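PDB 4HWV: pectate lyase/Amb allergen from Acidovorax citrulli, which probably cleaves pectate, the de-esterified galacturonan of plant cell walls, by calcium-dependent beta-elimination, as a secreted lyase of polysaccharide lyase family 1. Local coordinates for residues H180-L185 and S224-I229; F202-D207 and Q275-L280; N242-G247 and N295-H300; D301-I306 and Q332-R337. All coordinates share one frame; numbering follows the deposited sequence. Where two conformers were deposited one is given.

Contact 1: H180-L185 and S224-I229. With CA (calcium ion), chain C.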
loop_
_atom_site.group_PDB
_atom_site.type_symbol
_atom_site.label_atom_id
_atom_site.label_comp_id
_atom_site.label_asym_id
_atom_site.label_seq_id
_atom_site.Cartn_x
_atom_site.Cartn_y
_atom_site.Cartn_z
ATOM N N HIS A 180 8.182 3.267 8.888
ATOM C CA HIS A 180 7.653 2.575 10.058
ATOM C C HIS A 180 8.080 3.147 11.403
ATOM O O HIS A 180 8.027 2.446 12.422
ATOM C CB HIS A 180 7.998 1.077 9.995
ATOM C CG HIS A 180 7.564 0.419 8.725
ATOM N ND1 HIS A 180 8.292 -0.582 8.119
ATOM C CD2 HIS A 180 6.496 0.651 7.924
ATOM C CE1 HIS A 180 7.683 -0.954 7.004
ATOM N NE2 HIS A 180 6.586 -0.220 6.862
ATOM N N GLY A 181 8.475 4.414 11.434
ATOM C CA GLY A 181 8.786 5.020 12.715
ATOM C C GLY A 181 8.683 6.519 12.724
ATOM O O GLY A 181 8.132 7.139 11.814
ATOM N N ASN A 182 9.240 7.087 13.785
ATOM C CA ASN A 182 8.896 8.434 14.216
ATOM C C ASN A 182 10.175 9.146 14.585
ATOM O O ASN A 182 10.772 8.833 15.625
ATOM C CB ASN A 182 7.979 8.272 15.445
ATOM C CG ASN A 182 7.294 9.556 15.908
ATOM O OD1 ASN A 182 7.756 10.718 15.700
ATOM N ND2 ASN A 182 6.192 9.355 16.612
ATOM N N LEU A 183 10.597 10.106 13.761
ATOM C CA LEU A 183 11.695 10.958 14.181
ATOM C C LEU A 183 11.187 11.898 15.269
ATOM O O LEU A 183 10.120 12.517 15.124
ATOM C CB LEU A 183 12.244 11.786 13.015
ATOM C CG LEU A 183 12.806 10.983 11.846
ATOM C CD1 LEU A 183 13.372 11.945 10.793
ATOM C CD2 LEU A 183 13.858 9.975 12.310
ATOM N N MET A 184 11.941 11.982 16.359
ATOM C CA MET A 184 11.560 12.814 17.480
ATOM C C MET A 184 12.546 13.970 17.589
ATOM O O MET A 184 13.713 13.779 17.918
ATOM C CB MET A 184 11.535 11.954 18.740
ATOM C CG MET A 184 11.081 12.667 19.982
ATOM S SD MET A 184 9.325 13.111 19.916
ATOM C CE MET A 184 8.523 11.528 19.612
ATOM N N LEU A 185 12.069 15.171 17.276
ATOM C CA LEU A 185 12.967 16.324 17.263
ATOM C C LEU A 185 13.016 16.964 18.642
ATOM O O LEU A 185 12.193 17.835 18.977
ATOM C CB LEU A 185 12.603 17.328 16.152
ATOM C CG LEU A 185 12.369 16.739 14.753
ATOM C CD1 LEU A 185 12.319 17.859 13.711
ATOM C CD2 LEU A 185 13.394 15.679 14.342
ATOM N N SER A 224 -3.687 6.104 17.946
ATOM C CA SER A 224 -2.316 5.631 17.822
ATOM C C SER A 224 -1.335 6.748 18.131
ATOM O O SER A 224 -1.707 7.924 18.227
ATOM C CB SER A 224 -2.087 5.061 16.426
ATOM O OG SER A 224 -2.655 3.765 16.318
ATOM N N GLU A 225 -0.075 6.374 18.296
ATOM C CA GLU A 225 0.899 7.250 18.929
ATOM C C GLU A 225 2.025 7.777 18.044
ATOM O O GLU A 225 2.768 8.660 18.483
ATOM C CB GLU A 225 1.520 6.509 20.119
ATOM C CG GLU A 225 0.525 6.209 21.231
ATOM C CD GLU A 225 0.022 7.466 21.893
ATOM O OE1 GLU A 225 0.884 8.300 22.227
ATOM O OE2 GLU A 225 -1.221 7.615 22.081
ATOM N N TYR A 226 2.188 7.251 16.832
ATOM C CA TYR A 226 3.408 7.566 16.069
ATOM C C TYR A 226 3.165 8.462 14.878
ATOM O O TYR A 226 2.297 8.183 14.033
ATOM C CB TYR A 226 4.156 6.283 15.644
ATOM C CG TYR A 226 4.278 5.321 16.787
ATOM C CD1 TYR A 226 4.804 5.724 18.001
ATOM C CD2 TYR A 226 3.804 4.026 16.683
ATOM C CE1 TYR A 226 4.866 4.873 19.083
ATOM C CE2 TYR A 226 3.842 3.160 17.750
ATOM C CZ TYR A 226 4.384 3.576 18.955
ATOM O OH TYR A 226 4.404 2.740 20.043
ATOM N N ASP A 227 3.917 9.560 14.838
ATOM C CA ASP A 227 3.973 10.443 13.672
ATOM C C ASP A 227 5.175 10.051 12.838
ATOM O O ASP A 227 6.046 9.338 13.310
ATOM C CB ASP A 227 4.234 11.881 14.128
ATOM C CG ASP A 227 3.219 12.379 15.134
ATOM O OD1 ASP A 227 2.043 11.968 15.065
ATOM O OD2 ASP A 227 3.600 13.207 15.995
ATOM N N LEU A 228 5.272 10.527 11.601
ATOM C CA LEU A 228 6.535 10.361 10.890
ATOM C C LEU A 228 7.602 11.301 11.472
ATOM O O LEU A 228 8.765 10.907 11.607
ATOM C CB LEU A 228 6.354 10.531 9.378
ATOM C CG LEU A 228 5.574 9.336 8.784
ATOM C CD1 LEU A 228 5.006 9.678 7.413
ATOM C CD2 LEU A 228 6.461 8.091 8.701
ATOM N N ILE A 229 7.209 12.533 11.811
ATOM C CA ILE A 229 8.093 13.467 12.511
ATOM C C ILE A 229 7.272 14.176 13.586
ATOM O O ILE A 229 6.167 14.683 13.304
ATOM C CB ILE A 229 8.701 14.533 11.560
ATOM C CG1 ILE A 229 9.466 13.882 10.390
ATOM C CG2 ILE A 229 9.626 15.469 12.345
ATOM C CD1 ILE A 229 9.953 14.893 9.356
HETATM CA CA CA C . 1.399 13.095 16.851
HETATM O O HOH W 1 10.012 8.683 10.381
HETATM O O HOH W 2 2.371 11.378 18.617
HETATM O O HOH W 3 -0.111 13.759 18.933
HETATM O O HOH W 4 2.398 14.850 18.612
#

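Contact 2: F202-D207 and Q275-L280. With CA (calcium ion), chain C.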
loop_
_atom_site.group_PDB
_atom_site.type_symbol
_atom_site.label_atom_id
_atom_site.label_comp_id
_atom_site.label_asym_id
_atom_site.label_seq_id
_atom_site.Cartn_x
_atom_site.Cartn_y
_atom_site.Cartn_z
ATOM N N PHE A 202 9.228 9.266 3.475
ATOM C CA PHE A 202 8.831 8.743 4.770
ATOM C C PHE A 202 7.510 8.001 4.579
ATOM O O PHE A 202 6.581 8.560 3.991
ATOM C CB PHE A 202 8.598 9.901 5.742
ATOM C CG PHE A 202 9.841 10.604 6.196
ATOM C CD1 PHE A 202 10.504 10.151 7.335
ATOM C CD2 PHE A 202 10.343 11.712 5.516
ATOM C CE1 PHE A 202 11.641 10.783 7.788
ATOM C CE2 PHE A 202 11.495 12.360 5.979
ATOM C CZ PHE A 202 12.136 11.903 7.107
ATOM N N GLU A 203 7.406 6.770 5.077
ATOM C CA GLU A 203 6.144 6.022 4.944
ATOM C C GLU A 203 5.720 5.340 6.223
ATOM O O GLU A 203 6.525 4.664 6.871
ATOM C CB GLU A 203 6.255 4.893 3.907
ATOM C CG GLU A 203 6.558 5.376 2.485
ATOM C CD GLU A 203 6.735 4.260 1.482
ATOM O OE1 GLU A 203 6.350 3.110 1.763
ATOM O OE2 GLU A 203 7.253 4.558 0.384
ATOM N N ASP A 204 4.439 5.505 6.557
ATOM C CA ASP A 204 3.686 4.523 7.341
ATOM C C ASP A 204 4.223 4.343 8.757
ATOM O O ASP A 204 4.757 3.280 9.110
ATOM C CB ASP A 204 3.642 3.189 6.578
ATOM C CG ASP A 204 2.682 2.184 7.189
ATOM O OD1 ASP A 204 1.798 2.571 7.979
ATOM O OD2 ASP A 204 2.826 0.996 6.875
ATOM N N ALA A 205 4.079 5.392 9.568
ATOM C CA ALA A 205 4.391 5.300 10.993
ATOM C C ALA A 205 3.225 4.579 11.657
ATOM O O ALA A 205 2.232 5.196 12.038
ATOM C CB ALA A 205 4.600 6.690 11.584
ATOM N N PHE A 206 3.349 3.262 11.747
ATOM C CA PHE A 206 2.229 2.369 12.060
ATOM C C PHE A 206 2.330 1.889 13.501
ATOM O O PHE A 206 3.371 1.391 13.949
ATOM C CB PHE A 206 2.313 1.169 11.113
ATOM C CG PHE A 206 1.090 0.285 11.101
ATOM C CD1 PHE A 206 0.100 0.459 10.135
ATOM C CD2 PHE A 206 0.950 -0.744 12.041
ATOM C CE1 PHE A 206 -1.016 -0.374 10.093
ATOM C CE2 PHE A 206 -0.165 -1.592 12.011
ATOM C CZ PHE A 206 -1.155 -1.404 11.035
ATOM N N ASP A 207 1.239 2.043 14.234
ATOM C CA ASP A 207 1.162 1.620 15.630
ATOM C C ASP A 207 0.422 0.292 15.654
ATOM O O ASP A 207 -0.759 0.219 15.306
ATOM C CB ASP A 207 0.391 2.700 16.403
ATOM C CG ASP A 207 0.368 2.484 17.895
ATOM O OD1 ASP A 207 0.519 1.335 18.371
ATOM O OD2 ASP A 207 0.183 3.499 18.611
ATOM N N GLN A 275 -7.655 2.925 13.971
ATOM C CA GLN A 275 -6.688 3.881 13.445
ATOM C C GLN A 275 -5.286 3.541 13.932
ATOM O O GLN A 275 -5.007 3.633 15.126
ATOM C CB GLN A 275 -7.095 5.286 13.905
ATOM C CG GLN A 275 -6.160 6.409 13.476
ATOM C CD GLN A 275 -5.924 6.422 11.977
ATOM O OE1 GLN A 275 -4.961 5.824 11.475
ATOM N NE2 GLN A 275 -6.809 7.102 11.242
ATOM N N HIS A 276 -4.434 3.126 12.996
ATOM C CA HIS A 276 -3.064 2.753 13.296
ATOM C C HIS A 276 -2.056 3.884 13.065
ATOM O O HIS A 276 -0.855 3.705 13.312
ATOM C CB HIS A 276 -2.660 1.554 12.432
ATOM C CG HIS A 276 -3.378 0.284 12.785
ATOM N ND1 HIS A 276 -2.960 -0.563 13.793
ATOM C CD2 HIS A 276 -4.466 -0.304 12.230
ATOM C CE1 HIS A 276 -3.779 -1.601 13.860
ATOM N NE2 HIS A 276 -4.701 -1.465 12.924
ATOM N N HIS A 277 -2.528 5.033 12.584
ATOM C CA HIS A 277 -1.648 6.161 12.315
ATOM C C HIS A 277 -1.978 7.333 13.218
ATOM O O HIS A 277 -3.052 7.370 13.838
ATOM C CB HIS A 277 -1.770 6.601 10.863
ATOM C CG HIS A 277 -1.370 5.538 9.900
ATOM N ND1 HIS A 277 -2.271 4.914 9.061
ATOM C CD2 HIS A 277 -0.168 4.961 9.665
ATOM C CE1 HIS A 277 -1.628 4.020 8.327
ATOM N NE2 HIS A 277 -0.356 4.020 8.682
ATOM N N ASP A 278 -1.069 8.290 13.280
ATOM C CA ASP A 278 -1.333 9.517 14.006
ATOM C C ASP A 278 -1.062 10.649 13.014
ATOM O O ASP A 278 -1.741 10.731 11.992
ATOM C CB ASP A 278 -0.529 9.635 15.312
ATOM C CG ASP A 278 -1.106 10.690 16.242
ATOM O OD1 ASP A 278 -2.344 10.807 16.291
ATOM O OD2 ASP A 278 -0.329 11.392 16.919
ATOM N N GLY A 279 -0.087 11.508 13.272
ATOM C CA GLY A 279 0.173 12.603 12.349
ATOM C C GLY A 279 1.185 12.279 11.268
ATOM O O GLY A 279 1.916 11.275 11.339
ATOM N N LEU A 280 1.263 13.152 10.270
ATOM C CA LEU A 280 2.455 13.147 9.400
ATOM C C LEU A 280 3.582 13.921 10.092
ATOM O O LEU A 280 4.613 13.343 10.435
ATOM C CB LEU A 280 2.145 13.745 8.020
ATOM C CG LEU A 280 1.149 12.926 7.182
ATOM C CD1 LEU A 280 0.804 13.635 5.878
ATOM C CD2 LEU A 280 1.670 11.508 6.911
HETATM CA CA CA C . 1.399 13.095 16.851
HETATM O O HOH W 3 -0.111 13.759 18.933
HETATM O O HOH W 4 2.398 14.850 18.612
HETATM O O HOH W 2 2.371 11.378 18.617
#

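Contact 3: N242-G247 and N295-H300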
loop_
_atom_site.group_PDB
_atom_site.type_symbol
_atom_site.label_atom_id
_atom_site.label_comp_id
_atom_site.label_asym_id
_atom_site.label_seq_id
_atom_site.Cartn_x
_atom_site.Cartn_y
_atom_site.Cartn_z
ATOM N N ASN A 242 10.695 16.490 0.808
ATOM C CA ASN A 242 10.473 15.110 1.235
ATOM C C ASN A 242 9.100 14.676 0.763
ATOM O O ASN A 242 8.265 15.502 0.360
ATOM C CB ASN A 242 10.528 14.967 2.762
ATOM C CG ASN A 242 11.818 15.494 3.337
ATOM O OD1 ASN A 242 12.866 14.848 3.223
ATOM N ND2 ASN A 242 11.755 16.675 3.960
ATOM N N THR A 243 8.873 13.368 0.808
ATOM C CA THR A 243 7.552 12.815 0.551
ATOM C C THR A 243 7.114 12.078 1.809
ATOM O O THR A 243 7.942 11.446 2.467
ATOM C CB THR A 243 7.605 11.888 -0.672
ATOM O OG1 THR A 243 7.970 12.684 -1.804
ATOM C CG2 THR A 243 6.254 11.194 -0.939
ATOM N N PHE A 244 5.830 12.189 2.169
ATOM C CA PHE A 244 5.278 11.551 3.370
ATOM C C PHE A 244 3.955 10.913 3.003
ATOM O O PHE A 244 3.147 11.536 2.319
ATOM C CB PHE A 244 4.943 12.589 4.439
ATOM C CG PHE A 244 6.123 13.371 4.951
ATOM C CD1 PHE A 244 6.588 14.493 4.281
ATOM C CD2 PHE A 244 6.706 13.033 6.165
ATOM C CE1 PHE A 244 7.651 15.229 4.792
ATOM C CE2 PHE A 244 7.754 13.769 6.677
ATOM C CZ PHE A 244 8.235 14.856 5.987
ATOM N N SER A 245 3.698 9.699 3.497
ATOM C CA SER A 245 2.416 9.029 3.247
ATOM C C SER A 245 2.216 7.879 4.221
ATOM O O SER A 245 3.130 7.533 4.973
ATOM C CB SER A 245 2.366 8.448 1.832
ATOM O OG SER A 245 3.192 7.316 1.744
ATOM N N ASP A 246 1.040 7.255 4.167
ATOM C CA ASP A 246 0.796 6.030 4.925
ATOM C C ASP A 246 1.304 4.779 4.203
ATOM O O ASP A 246 0.924 3.658 4.557
ATOM C CB ASP A 246 -0.689 5.877 5.258
ATOM C CG ASP A 246 -1.140 6.846 6.340
ATOM O OD1 ASP A 246 -0.259 7.480 6.982
ATOM O OD2 ASP A 246 -2.375 6.953 6.554
ATOM N N GLY A 247 2.178 4.960 3.206
ATOM C CA GLY A 247 2.691 3.823 2.472
ATOM C C GLY A 247 1.566 2.978 1.907
ATOM O O GLY A 247 0.565 3.512 1.425
ATOM N N ASN A 295 7.332 19.865 -0.119
ATOM C CA ASN A 295 7.118 18.440 0.181
ATOM C C ASN A 295 5.878 17.914 -0.528
ATOM O O ASN A 295 5.005 18.688 -0.918
ATOM C CB ASN A 295 6.919 18.203 1.688
ATOM C CG ASN A 295 8.067 18.708 2.526
ATOM O OD1 ASN A 295 9.127 18.081 2.590
ATOM N ND2 ASN A 295 7.859 19.827 3.199
ATOM N N HIS A 296 5.817 16.595 -0.693
ATOM C CA HIS A 296 4.625 15.915 -1.176
ATOM C C HIS A 296 4.063 15.082 -0.024
ATOM O O HIS A 296 4.680 14.108 0.389
ATOM C CB HIS A 296 4.998 15.005 -2.347
ATOM C CG HIS A 296 3.834 14.288 -2.956
ATOM N ND1 HIS A 296 4.004 13.212 -3.798
ATOM C CD2 HIS A 296 2.496 14.496 -2.872
ATOM C CE1 HIS A 296 2.823 12.798 -4.222
ATOM N NE2 HIS A 296 1.891 13.559 -3.674
ATOM N N PHE A 297 2.912 15.488 0.502
ATOM C CA PHE A 297 2.234 14.751 1.562
ATOM C C PHE A 297 1.026 14.087 0.944
ATOM O O PHE A 297 0.219 14.768 0.324
ATOM C CB PHE A 297 1.711 15.699 2.651
ATOM C CG PHE A 297 2.769 16.548 3.311
ATOM C CD1 PHE A 297 3.501 16.069 4.392
ATOM C CD2 PHE A 297 3.018 17.844 2.873
ATOM C CE1 PHE A 297 4.460 16.860 5.018
ATOM C CE2 PHE A 297 3.980 18.647 3.502
ATOM C CZ PHE A 297 4.696 18.153 4.576
ATOM N N HIS A 298 0.878 12.777 1.101
ATOM C CA HIS A 298 -0.264 12.121 0.464
ATOM C C HIS A 298 -0.772 10.930 1.232
ATOM O O HIS A 298 -0.008 10.254 1.916
ATOM C CB HIS A 298 0.022 11.764 -1.015
ATOM C CG HIS A 298 1.068 10.699 -1.229
ATOM N ND1 HIS A 298 0.757 9.356 -1.332
ATOM C CD2 HIS A 298 2.411 10.787 -1.429
ATOM C CE1 HIS A 298 1.860 8.667 -1.572
ATOM N NE2 HIS A 298 2.879 9.511 -1.627
ATOM N N ASP A 299 -2.076 10.686 1.128
ATOM C CA ASP A 299 -2.677 9.436 1.601
ATOM C C ASP A 299 -2.516 9.249 3.110
ATOM O O ASP A 299 -1.763 8.404 3.602
ATOM C CB ASP A 299 -2.142 8.245 0.806
ATOM C CG ASP A 299 -2.585 8.300 -0.640
ATOM O OD1 ASP A 299 -3.796 8.152 -0.889
ATOM O OD2 ASP A 299 -1.756 8.559 -1.514
ATOM N N HIS A 300 -3.290 10.041 3.840
ATOM C CA HIS A 300 -3.213 10.042 5.286
ATOM C C HIS A 300 -4.420 10.789 5.824
ATOM O O HIS A 300 -4.974 11.664 5.131
ATOM C CB HIS A 300 -1.910 10.724 5.720
ATOM C CG HIS A 300 -1.720 10.778 7.197
ATOM N ND1 HIS A 300 -1.096 9.767 7.903
ATOM C CD2 HIS A 300 -2.055 11.728 8.100
ATOM C CE1 HIS A 300 -1.075 10.088 9.184
ATOM N NE2 HIS A 300 -1.637 11.277 9.328
HETATM O O HOH W 5 6.602 12.263 -4.124
#

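Contact 4: D301-I306 and Q332-R337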
loop_
_atom_site.group_PDB
_atom_site.type_symbol
_atom_site.label_atom_id
_atom_site.label_comp_id
_atom_site.label_asym_id
_atom_site.label_seq_id
_atom_site.Cartn_x
_atom_site.Cartn_y
_atom_site.Cartn_z
ATOM N N ASP A 301 -4.838 10.452 7.047
ATOM C CA ASP A 301 -6.015 11.070 7.639
ATOM C C ASP A 301 -5.672 12.427 8.289
ATOM O O ASP A 301 -5.912 13.489 7.686
ATOM C CB ASP A 301 -6.673 10.090 8.629
ATOM C CG ASP A 301 -7.984 10.585 9.155
ATOM O OD1 ASP A 301 -8.294 11.785 9.028
ATOM O OD2 ASP A 301 -8.725 9.750 9.712
ATOM N N LYS A 302 -5.099 12.401 9.495
ATOM C CA LYS A 302 -4.879 13.619 10.278
ATOM C C LYS A 302 -3.459 14.118 10.054
ATOM O O LYS A 302 -2.507 13.630 10.672
ATOM C CB LYS A 302 -5.129 13.336 11.756
ATOM C CG LYS A 302 -6.560 12.877 11.991
ATOM C CD LYS A 302 -6.800 12.371 13.398
ATOM C CE LYS A 302 -8.207 11.799 13.533
ATOM N NZ LYS A 302 -8.464 11.190 14.873
ATOM N N ALA A 303 -3.300 15.101 9.173
ATOM C CA ALA A 303 -1.958 15.421 8.673
ATOM C C ALA A 303 -1.039 16.186 9.647
ATOM O O ALA A 303 0.065 15.712 9.958
ATOM C CB ALA A 303 -2.078 16.165 7.365
ATOM N N PHE A 304 -1.469 17.374 10.077
ATOM C CA PHE A 304 -0.608 18.271 10.852
ATOM C C PHE A 304 -1.349 18.840 12.056
ATOM O O PHE A 304 -2.225 19.696 11.903
ATOM C CB PHE A 304 -0.106 19.439 9.988
ATOM C CG PHE A 304 0.397 19.014 8.652
ATOM C CD1 PHE A 304 1.584 18.316 8.545
ATOM C CD2 PHE A 304 -0.310 19.316 7.495
ATOM C CE1 PHE A 304 2.060 17.896 7.299
ATOM C CE2 PHE A 304 0.142 18.907 6.257
ATOM C CZ PHE A 304 1.335 18.198 6.154
ATOM N N LEU A 305 -0.995 18.365 13.242
ATOM C CA LEU A 305 -1.523 18.933 14.469
ATOM C C LEU A 305 -0.525 19.983 14.941
ATOM O O LEU A 305 0.614 19.649 15.306
ATOM C CB LEU A 305 -1.662 17.843 15.534
ATOM C CG LEU A 305 -2.322 18.284 16.844
ATOM C CD1 LEU A 305 -3.811 18.543 16.631
ATOM C CD2 LEU A 305 -2.135 17.227 17.909
ATOM N N ILE A 306 -0.925 21.261 14.884
ATOM C CA ILE A 306 -0.095 22.353 15.386
ATOM C C ILE A 306 -0.730 22.796 16.708
ATOM O O ILE A 306 -1.763 23.466 16.702
ATOM C CB ILE A 306 -0.017 23.547 14.388
ATOM C CG1 ILE A 306 0.349 23.077 12.964
ATOM C CG2 ILE A 306 0.978 24.581 14.901
ATOM C CD1 ILE A 306 1.664 22.306 12.889
ATOM N N GLN A 332 -2.058 16.025 -0.876
ATOM C CA GLN A 332 -2.866 15.178 -1.756
ATOM C C GLN A 332 -3.508 14.032 -0.991
ATOM O O GLN A 332 -2.831 13.330 -0.246
ATOM C CB GLN A 332 -1.981 14.626 -2.880
ATOM C CG GLN A 332 -2.727 13.752 -3.875
ATOM C CD GLN A 332 -1.846 13.241 -4.992
ATOM O OE1 GLN A 332 -0.633 13.149 -4.854
ATOM N NE2 GLN A 332 -2.465 12.872 -6.101
ATOM N N ASN A 333 -4.809 13.835 -1.170
ATOM C CA ASN A 333 -5.485 12.726 -0.498
ATOM C C ASN A 333 -5.244 12.736 1.004
ATOM O O ASN A 333 -4.969 11.691 1.607
ATOM C CB ASN A 333 -5.066 11.371 -1.079
ATOM C CG ASN A 333 -5.343 11.262 -2.544
ATOM O OD1 ASN A 333 -6.118 12.038 -3.113
ATOM N ND2 ASN A 333 -4.700 10.302 -3.180
ATOM N N LEU A 334 -5.364 13.918 1.608
ATOM C CA LEU A 334 -5.329 14.054 3.062
ATOM C C LEU A 334 -6.742 14.371 3.536
ATOM O O LEU A 334 -7.458 15.174 2.913
ATOM C CB LEU A 334 -4.382 15.179 3.504
ATOM C CG LEU A 334 -2.959 15.149 2.939
ATOM C CD1 LEU A 334 -2.173 16.365 3.444
ATOM C CD2 LEU A 334 -2.249 13.845 3.335
ATOM N N ARG A 335 -7.139 13.773 4.656
ATOM C CA ARG A 335 -8.509 13.959 5.117
ATOM C C ARG A 335 -8.752 15.233 5.925
ATOM O O ARG A 335 -9.771 15.901 5.736
ATOM C CB ARG A 335 -8.959 12.735 5.919
ATOM C CG ARG A 335 -10.361 12.823 6.485
ATOM C CD ARG A 335 -10.921 11.426 6.698
ATOM N NE ARG A 335 -12.188 11.393 7.419
ATOM C CZ ARG A 335 -13.382 11.556 6.854
ATOM N NH1 ARG A 335 -13.459 11.821 5.560
ATOM N NH2 ARG A 335 -14.489 11.478 7.593
ATOM N N GLN A 336 -7.833 15.576 6.824
ATOM C CA GLN A 336 -8.067 16.700 7.733
ATOM C C GLN A 336 -6.766 17.161 8.372
ATOM O O GLN A 336 -5.692 16.597 8.104
ATOM C CB GLN A 336 -9.089 16.327 8.818
ATOM C CG GLN A 336 -8.649 15.146 9.688
ATOM C CD GLN A 336 -9.732 14.689 10.632
ATOM O OE1 GLN A 336 -10.281 15.493 11.384
ATOM N NE2 GLN A 336 -10.062 13.395 10.582
ATOM N N ARG A 337 -6.868 18.191 9.211
ATOM C CA ARG A 337 -5.695 18.808 9.838
ATOM C C ARG A 337 -4.665 19.227 8.795
ATOM O O ARG A 337 -3.490 18.853 8.863
ATOM C CB ARG A 337 -5.039 17.896 10.876
ATOM C CG ARG A 337 -5.959 17.465 11.993
ATOM C CD ARG A 337 -5.091 16.862 13.104
ATOM N NE ARG A 337 -5.877 16.236 14.166
ATOM C CZ ARG A 337 -5.386 15.382 15.057
ATOM N NH1 ARG A 337 -4.118 14.986 14.995
ATOM N NH2 ARG A 337 -6.175 14.915 16.011
HETATM O O HOH W 6 -11.268 10.446 9.999
HETATM O O HOH W 7 -2.015 15.223 13.045
HETATM O O HOH W 8 -9.229 14.104 15.664
HETATM O O HOH W 9 -6.666 11.996 17.121
#

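Contact 1: H180-L185 and S224-I229
Leu-183 and Leu-228 are joined by a backbone hydrogen bond, Leu-183 N to Leu-228 O at 2.9 Å. A CA-H...O contact follows one residue further on, from Ile-229 CA to Leu-183 O at 3.4 Å. A water lies 2.8 Å from both Gly-181 O and Leu-228 O and can bridge the two carbonyls. Leu-183 and Ile-229 form a parallel bridge, the start of pairing between neighbouring coils of the right-handed parallel beta-helix. Apolar contact continues beyond it: the CG2 branch of Ile-229 reaches Leu-185 CD1 at 3.9 Å, and branched apolar side chains suit this buried position. Metal binding belongs to Asp-227. Its short side chain turns CG beside the backbone N (chi1 -56°) and binds calcium with both oxygens, OD1 at 2.2 Å and OD2 at 2.4 Å; Asp-278 and Asp-282 complete the protein ligands. Ser-230 and the backbone N of Gly-279 also bond to this carboxylate. A calcium-bound water donates to Glu-225 O at 2.8 Å, linking the backbone to the metal shell.

Contact 2: F202-D207 and Q275-L280
Beside the calcium site of the parallel beta-helix, the loop following strand 201-203 meets the loop leading into strand 281-283 through an aromatic cluster of Phe-206, His-276 and His-277. Phe-206 holds CG opposite its backbone N (chi1 -168°), which carries the ring alongside His-276. The two form an offset stack, their planes 9° apart and centroids 4.3 Å apart, with Phe-206 CZ over one face of the imidazole. His-276 CB lies over the phenyl face in a CH-pi contact. Phe-206 turns its edge toward the face of His-277, giving an offset edge-to-face pair. A flat ring with polar edges suits His-276: while its face stacks, ND1 donates in the ring plane to Asp-207 O at 2.8 Å, and Asp-207 N returns a bond to His-276 O. The neighbouring Asp-278 binds calcium through OD2. His-277 is held at both ring nitrogens, ND1 by Asp-251 and NE2 by Asp-204, whose other oxygen has a salt bridge to Arg-249. The bond from His-277 NE2 to Asp-204 OD1 is 2.7 Å long and meets the oxygen nearly along its C-O axis.

Contact 3: N242-G247 and N295-H300
His-298 has Ser-245 CB over one face of its ring, 3.6 Å from the centroid, a place set by a first torsion near +60° (chi1 67°), while Thr-243 CG2 comes to its edge. At another edge ND1 donates to the anti lone pair of Asp-299 OD2. The rings of Phe-244 and Phe-297 run side by side, nearly parallel but slid so far that they barely overlap, the nearest atoms being Phe-244 CD1 and Phe-297 CE1 at 3.3 Å. Asn-295 OD1 and His-296 O lie at the Phe-244 edge. Outer neighbours are Phe-202, stacked on Phe-244, and Phe-304, edge-to-face with Phe-297. Such a ladder of like residues is a feature of the parallel beta-helix, where strands 243-245 and 296-298 lie on successive coils, their short axes 4.7 Å apart and 8° from parallel. Phe-244 N bonds to His-296 O and His-298 N to Phe-244 O. Asparagines form a second ladder: Asn-295 OD1 accepts from both Asn-242 N, at 2.9 Å, and Asn-242 ND2, at 3.3 Å, while Asn-242 OD1 accepts from Ile-200 N. Beyond the corner at Asp-299, His-300 ND1 meets Asp-246 OD1 at 2.6 Å in the ring plane, with the N-H pointing at the oxygen at 173°.

Contact 4: D301-I306 and Q332-R337
Arg-337 is extended from CG to NE, with CG opposite the carbonyl carbon (chi1 -58°), and this lays its guanidinium alongside Lys-302 and Leu-305. Gln-336 instead tucks CG between its backbone N and carbonyl carbon (chi1 60°), then runs straight, carrying its amide to Asp-301. There NE2 donates to Asp-301 OD1 at 2.9 Å, on the syn side and 19° out of the carboxylate plane. The aliphatic part of Arg-335 lies beside the same carboxylate, its CB 3.3 Å from Asp-301 OD1, whereas its NE is joined to Asp-301 OD2 through a water and its NH1 donates to Pro-364 O. The guanidinium of Arg-337 is sandwiched: Lys-302 CD sits over the centre of one face, 3.7 Å from CZ, and Leu-305 CD1 covers the opposite face nearer the rim. The lysine stem and the leucine methyl give apolar cover, while the ammonium reaches onward. Water links Arg-337 NH1 to Lys-302 O, and two more waters accept from Lys-302 NZ and, weakly, from Arg-337 NH2, which may ease the closeness of the two cations. Backbone bonds run from Ala-303 N to Gln-336 O at 3.0 Å and from Phe-304 N to Arg-337 O at 2.8 Å. The methyl of Ala-303 packs against Leu-334 CD1 at 3.9 Å. Parallel pairing of neighbouring coils, with a corner in each segment, is characteristic of the pectate lyase beta-helix, here beside the calcium-binding Asp-278 and Asp-282.

Contacts 1, 2 and 3 are buried, while contact 4 is only partly so, and its charged side chains and bridging waters reflect that. Contacts 1 and 2 share the calcium ion: contact 1 supplies a bidentate aspartate and contact 2 a single oxygen. Contacts 2 and 3 meet on neighbouring strands 201-203 and 243-245 of the helix wall, and contacts 2 and 4 are tied by a probable backbone bond from Leu-280 N to Ala-303 O. Contact 3 is the most regular strand pairing, built on ladders of like residues, and contact 4 follows it directly in the chain beyond a corner. Contacts 1 and 4 do not touch, their nearest atoms about 7 Å apart.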